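PDB 1VR0: probable 2-phosphosulfolactate phosphatase from Clostridium acetobutylicum, which probably catalyses the magnesium-dependent hydrolysis of (2R)-O-phospho-3-sulfolactate to (2R)-3-sulfolactate and phosphate. Local coordinates for residues Thr114-Arg119 with Ala157-Glu162; Asn31-Val36 with Asp129-Ser134. All blocks are in the same frame, centred on the assembly; numbering follows the deposited sequence.

Contact 2 belongs to the interior of the larger, mixed sheet, where strands 33-37 and 129-133 run side by side; contact 1 sits at the partly buried active site, with its centre about 15 Å from that of contact 2. The chain ties them together: helix 117-123, whose start takes part in contact 1, leads directly to strand 129-133 of contact 2 and packs on Val36 there. Their chemistry differs accordingly. The strands are joined by a regular ladder of backbone bonds flanked mostly by aliphatic side chains, whereas residues 114-119 and 157-162 are irregular at their junction and meet through one amide, a water, a methyl on a ring and the surroundings of magnesium and sulfolactate.

Contact 1 (Thr114-Arg119 with Ala157-Glu162); sequences TTNGTR and AGTYGE. With MG (magnesium ion), chain D; 3SL ((2R)-3-sulfolactic acid), chain E.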
# COMPACT_ATOMS: atom_id res chain seq x y z
N THR A 114 16.02 2.07 -15.94
CA THR A 114 16.04 1.03 -14.92
C THR A 114 14.70 0.32 -14.81
O THR A 114 13.69 0.73 -15.41
CB THR A 114 16.47 1.55 -13.51
OG1 THR A 114 15.46 2.38 -12.93
CG2 THR A 114 17.76 2.32 -13.56
N THR A 115 14.71 -0.76 -14.04
CA THR A 115 13.56 -1.64 -13.89
C THR A 115 12.36 -0.91 -13.20
O THR A 115 11.25 -0.99 -13.70
CB THR A 115 13.98 -2.96 -13.13
OG1 THR A 115 14.84 -3.78 -13.95
CG2 THR A 115 12.75 -3.77 -12.71
N ASN A 116 12.64 -0.15 -12.14
CA ASN A 116 11.61 0.49 -11.30
C ASN A 116 11.68 2.04 -11.19
O ASN A 116 10.72 2.76 -11.57
CB ASN A 116 11.71 -0.11 -9.91
CG ASN A 116 11.58 -1.62 -9.95
OD1 ASN A 116 10.67 -2.14 -10.60
ND2 ASN A 116 12.52 -2.32 -9.31
N GLY A 117 12.81 2.55 -10.69
CA GLY A 117 13.01 3.98 -10.47
C GLY A 117 12.64 4.91 -11.61
O GLY A 117 11.91 5.89 -11.41
N THR A 118 13.10 4.60 -12.83
CA THR A 118 12.88 5.47 -13.99
C THR A 118 11.40 5.56 -14.40
O THR A 118 10.95 6.63 -14.84
CB THR A 118 13.83 5.08 -15.20
OG1 THR A 118 13.57 3.75 -15.72
CG2 THR A 118 15.29 5.23 -14.77
N ARG A 119 10.66 4.46 -14.23
CA ARG A 119 9.20 4.41 -14.43
C ARG A 119 8.44 5.34 -13.43
O ARG A 119 7.51 6.08 -13.79
CB ARG A 119 8.70 2.96 -14.28
CG ARG A 119 9.41 1.94 -15.25
CD ARG A 119 8.93 0.44 -15.07
NE ARG A 119 7.50 0.36 -14.71
CZ ARG A 119 6.98 -0.24 -13.63
NH1 ARG A 119 7.72 -0.91 -12.73
NH2 ARG A 119 5.68 -0.18 -13.45
N ALA A 157 8.93 3.53 -5.85
CA ALA A 157 8.98 2.83 -7.14
C ALA A 157 8.52 1.38 -6.93
O ALA A 157 7.87 0.80 -7.79
CB ALA A 157 10.36 2.86 -7.71
N GLY A 158 8.82 0.83 -5.75
CA GLY A 158 8.53 -0.58 -5.46
C GLY A 158 9.46 -1.43 -6.31
O GLY A 158 10.48 -0.93 -6.80
N THR A 159 9.12 -2.70 -6.47
CA THR A 159 9.84 -3.54 -7.40
C THR A 159 8.82 -4.32 -8.21
O THR A 159 7.92 -4.93 -7.65
CB THR A 159 10.91 -4.43 -6.67
OG1 THR A 159 11.32 -5.52 -7.50
CG2 THR A 159 10.38 -5.03 -5.41
N TYR A 160 8.96 -4.26 -9.53
CA TYR A 160 8.04 -4.92 -10.43
C TYR A 160 6.59 -4.60 -10.12
O TYR A 160 5.74 -5.47 -10.10
CB TYR A 160 8.27 -6.45 -10.40
CG TYR A 160 9.64 -6.82 -10.89
CD1 TYR A 160 9.95 -6.73 -12.26
CD2 TYR A 160 10.64 -7.24 -10.01
CE1 TYR A 160 11.22 -7.08 -12.75
CE2 TYR A 160 11.93 -7.58 -10.47
CZ TYR A 160 12.22 -7.50 -11.85
OH TYR A 160 13.49 -7.82 -12.35
N GLY A 161 6.30 -3.34 -9.87
CA GLY A 161 4.94 -2.93 -9.56
C GLY A 161 4.35 -3.40 -8.25
O GLY A 161 3.14 -3.53 -8.13
N GLU A 162 5.19 -3.66 -7.26
CA GLU A 162 4.73 -4.09 -5.98
C GLU A 162 5.36 -3.32 -4.83
O GLU A 162 6.53 -2.93 -4.86
CB GLU A 162 5.02 -5.57 -5.77
CG GLU A 162 4.80 -6.40 -7.04
CD GLU A 162 3.88 -7.59 -6.86
OE1 GLU A 162 4.11 -8.44 -5.93
OE2 GLU A 162 2.95 -7.71 -7.69
MG MG D . 12.56 -0.13 -5.62
O11 3SL E . 15.49 -6.08 -10.10
C1 3SL E . 16.59 -5.65 -9.69
O12 3SL E . 17.45 -6.33 -9.06
C2 3SL E . 16.89 -4.23 -9.99
O2 3SL E . 15.68 -3.50 -9.79
C3 3SL E . 18.02 -3.79 -9.08
S 3SL E . 18.26 -2.15 -9.14
O3S 3SL E . 19.41 -1.86 -10.02
O1S 3SL E . 17.02 -1.34 -9.37
O2S 3SL E . 18.79 -1.74 -7.83
O HOH W 1 8.07 -1.00 -9.69
O HOH W 2 14.51 0.22 -4.02
O HOH W 3 13.03 -2.44 -4.84
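Asn116 turns CG opposite its own carbonyl carbon (chi1 -56°), and Thr115 holds CG2 trans to its backbone N; these two torsions send an amide and a methyl into the loop Ala157-Glu162. The amide is the main link. Its OD1 accepts the Tyr160 N-H at 2.9 Å, in a fairly straight bond (157° at the hydrogen) whose donor stands above the carbonyl plane. A water adds a second bond to Asn116 OD1, at 3.0 Å. The same water donates to Ala157 O and accepts from Gly161 N, with a weak further bond from Arg119, whose guanidinium has its salt bridge with Asp22. With two bonds on its oxygen, the amide is held with ND2 toward the ligand, 3.4 Å from O2 of sulfolactate.

Behind the amide, Asn116 CB rests on Ala157 CB at 3.9 Å. The neighbouring Gly158 O lies 3.4 Å from Asn116 CG and binds magnesium at 2.5 Å, alongside two waters, Asp38 and Asp167. The Thr115 methyl comes over a face of the Tyr160 ring, CG2 lying 4.1 Å from the ring centroid in a CH-pi contact, while Thr115 OG1 bonds to Glu82. Tyr160 itself is carried on a type I' turn, Thr159 to Glu162. Both segments form part of the product pocket beside the metal, which Arg41 and Asn95 help complete. The site lies where loops follow the C-terminal ends of parallel strands 109-113 and 152-156, as in other alpha/beta enzymes, here within the ComB family's own fold.

Contact 2 (Asn31-Val36 with Asp129-Ser134); sequences NKTAVV and DILIGS
Strands 33-36 and 129-133 run parallel, twisted by 27°, with Thr33 beside Asp129 and Val36 beside Ile132. Five backbone bonds join them, beginning with Asp129 N to Lys32 O at 3.3 Å and ending with Gly133 N on Val36 O. Leu131 N to Ala34 O, between these, is shorter at 2.7 Å. Ala34 and Val36 bond this way, whereas Thr33 and Val35 turn their backbone to strand 152-156, which places strand 33-37 in the middle of the sheet.

On the face of Thr33, Val35, Asp129 and Leu131, the leucine does the joining: with CG opposite its own carbonyl carbon (chi1 -55°), it brings CD1 to 3.8 Å from Thr33 CG2 and 4.2 Å from Val35 CG2. At the start of the strands on this same face, where Asp129 is partly exposed, a water donates both to Thr33 OG1 at 2.7 Å and to Asp129 OD2 at 2.6 Å. Helix 138-148 packs on this side. Helices 42-51 and 117-123 lie against the other, so the sheet is layered between helices in alpha/beta fashion. There Val36 and Ile130 lie alongside each other, pointing the same way, their CG2 methyls 3.9 Å apart, and Ile132 CD1 approaches Val36 CB.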
# COMPACT_ATOMS: atom_id res chain seq x y z
N ASN A 31 0.25 18.72 -8.99
CA ASN A 31 0.48 19.96 -8.23
C ASN A 31 1.11 19.79 -6.85
O ASN A 31 1.25 20.77 -6.13
CB ASN A 31 -0.77 20.82 -8.16
CG ASN A 31 -1.53 20.87 -9.50
OD1 ASN A 31 -0.92 21.04 -10.55
ND2 ASN A 31 -2.85 20.71 -9.44
N LYS A 32 1.53 18.58 -6.50
CA LYS A 32 2.15 18.34 -5.21
C LYS A 32 3.68 18.36 -5.27
O LYS A 32 4.27 18.47 -6.33
CB LYS A 32 1.67 17.00 -4.64
CG LYS A 32 0.20 17.03 -4.33
CD LYS A 32 -0.28 15.76 -3.73
CE LYS A 32 -1.70 15.91 -3.21
NZ LYS A 32 -1.90 14.85 -2.16
N THR A 33 4.32 18.28 -4.12
CA THR A 33 5.74 17.95 -4.07
C THR A 33 5.80 16.43 -4.10
O THR A 33 5.37 15.77 -3.16
CB THR A 33 6.40 18.48 -2.77
OG1 THR A 33 6.36 19.91 -2.75
CG2 THR A 33 7.82 18.06 -2.65
N ALA A 34 6.29 15.86 -5.20
CA ALA A 34 6.46 14.39 -5.30
C ALA A 34 7.90 14.00 -5.00
O ALA A 34 8.83 14.59 -5.51
CB ALA A 34 6.08 13.89 -6.67
N VAL A 35 8.08 13.00 -4.15
CA VAL A 35 9.39 12.52 -3.82
C VAL A 35 9.49 11.08 -4.33
O VAL A 35 8.78 10.22 -3.86
CB VAL A 35 9.60 12.55 -2.32
CG1 VAL A 35 10.96 11.96 -1.95
CG2 VAL A 35 9.45 13.99 -1.78
N VAL A 36 10.36 10.84 -5.30
CA VAL A 36 10.47 9.51 -5.86
C VAL A 36 11.57 8.72 -5.14
O VAL A 36 12.70 9.22 -4.94
CB VAL A 36 10.72 9.56 -7.36
CG1 VAL A 36 10.86 8.16 -7.89
CG2 VAL A 36 9.57 10.28 -8.07
N ASP A 129 6.65 19.76 -8.18
CA ASP A 129 8.08 19.53 -8.05
C ASP A 129 8.30 18.06 -7.89
O ASP A 129 7.68 17.48 -7.02
CB ASP A 129 8.64 20.22 -6.81
CG ASP A 129 8.61 21.73 -6.92
OD1 ASP A 129 9.42 22.26 -7.70
OD2 ASP A 129 7.78 22.39 -6.23
N ILE A 130 9.17 17.47 -8.72
CA ILE A 130 9.60 16.09 -8.53
C ILE A 130 11.00 16.03 -7.91
O ILE A 130 11.98 16.38 -8.55
CB ILE A 130 9.64 15.27 -9.83
CG1 ILE A 130 8.27 15.20 -10.50
CG2 ILE A 130 10.19 13.85 -9.54
CD1 ILE A 130 8.04 16.25 -11.50
N LEU A 131 11.09 15.56 -6.68
CA LEU A 131 12.36 15.40 -5.98
C LEU A 131 12.85 13.98 -6.03
O LEU A 131 12.07 13.05 -6.08
CB LEU A 131 12.20 15.79 -4.51
CG LEU A 131 11.65 17.18 -4.23
CD1 LEU A 131 11.57 17.43 -2.73
CD2 LEU A 131 12.49 18.28 -4.91
N ILE A 132 14.16 13.80 -5.98
CA ILE A 132 14.71 12.46 -5.99
C ILE A 132 15.24 12.18 -4.61
O ILE A 132 16.08 12.91 -4.13
CB ILE A 132 15.86 12.31 -7.00
CG1 ILE A 132 15.38 12.67 -8.42
CG2 ILE A 132 16.41 10.92 -6.92
CD1 ILE A 132 14.12 11.91 -8.89
N GLY A 133 14.73 11.12 -3.98
CA GLY A 133 15.09 10.83 -2.61
C GLY A 133 15.63 9.44 -2.39
O GLY A 133 15.38 8.51 -3.16
N SER A 134 16.40 9.31 -1.32
CA SER A 134 17.08 8.06 -0.98
C SER A 134 17.45 8.19 0.47
O SER A 134 17.32 9.28 1.06
CB SER A 134 18.33 7.90 -1.84
OG SER A 134 19.29 8.96 -1.61
O HOH W 4 5.83 21.70 -4.65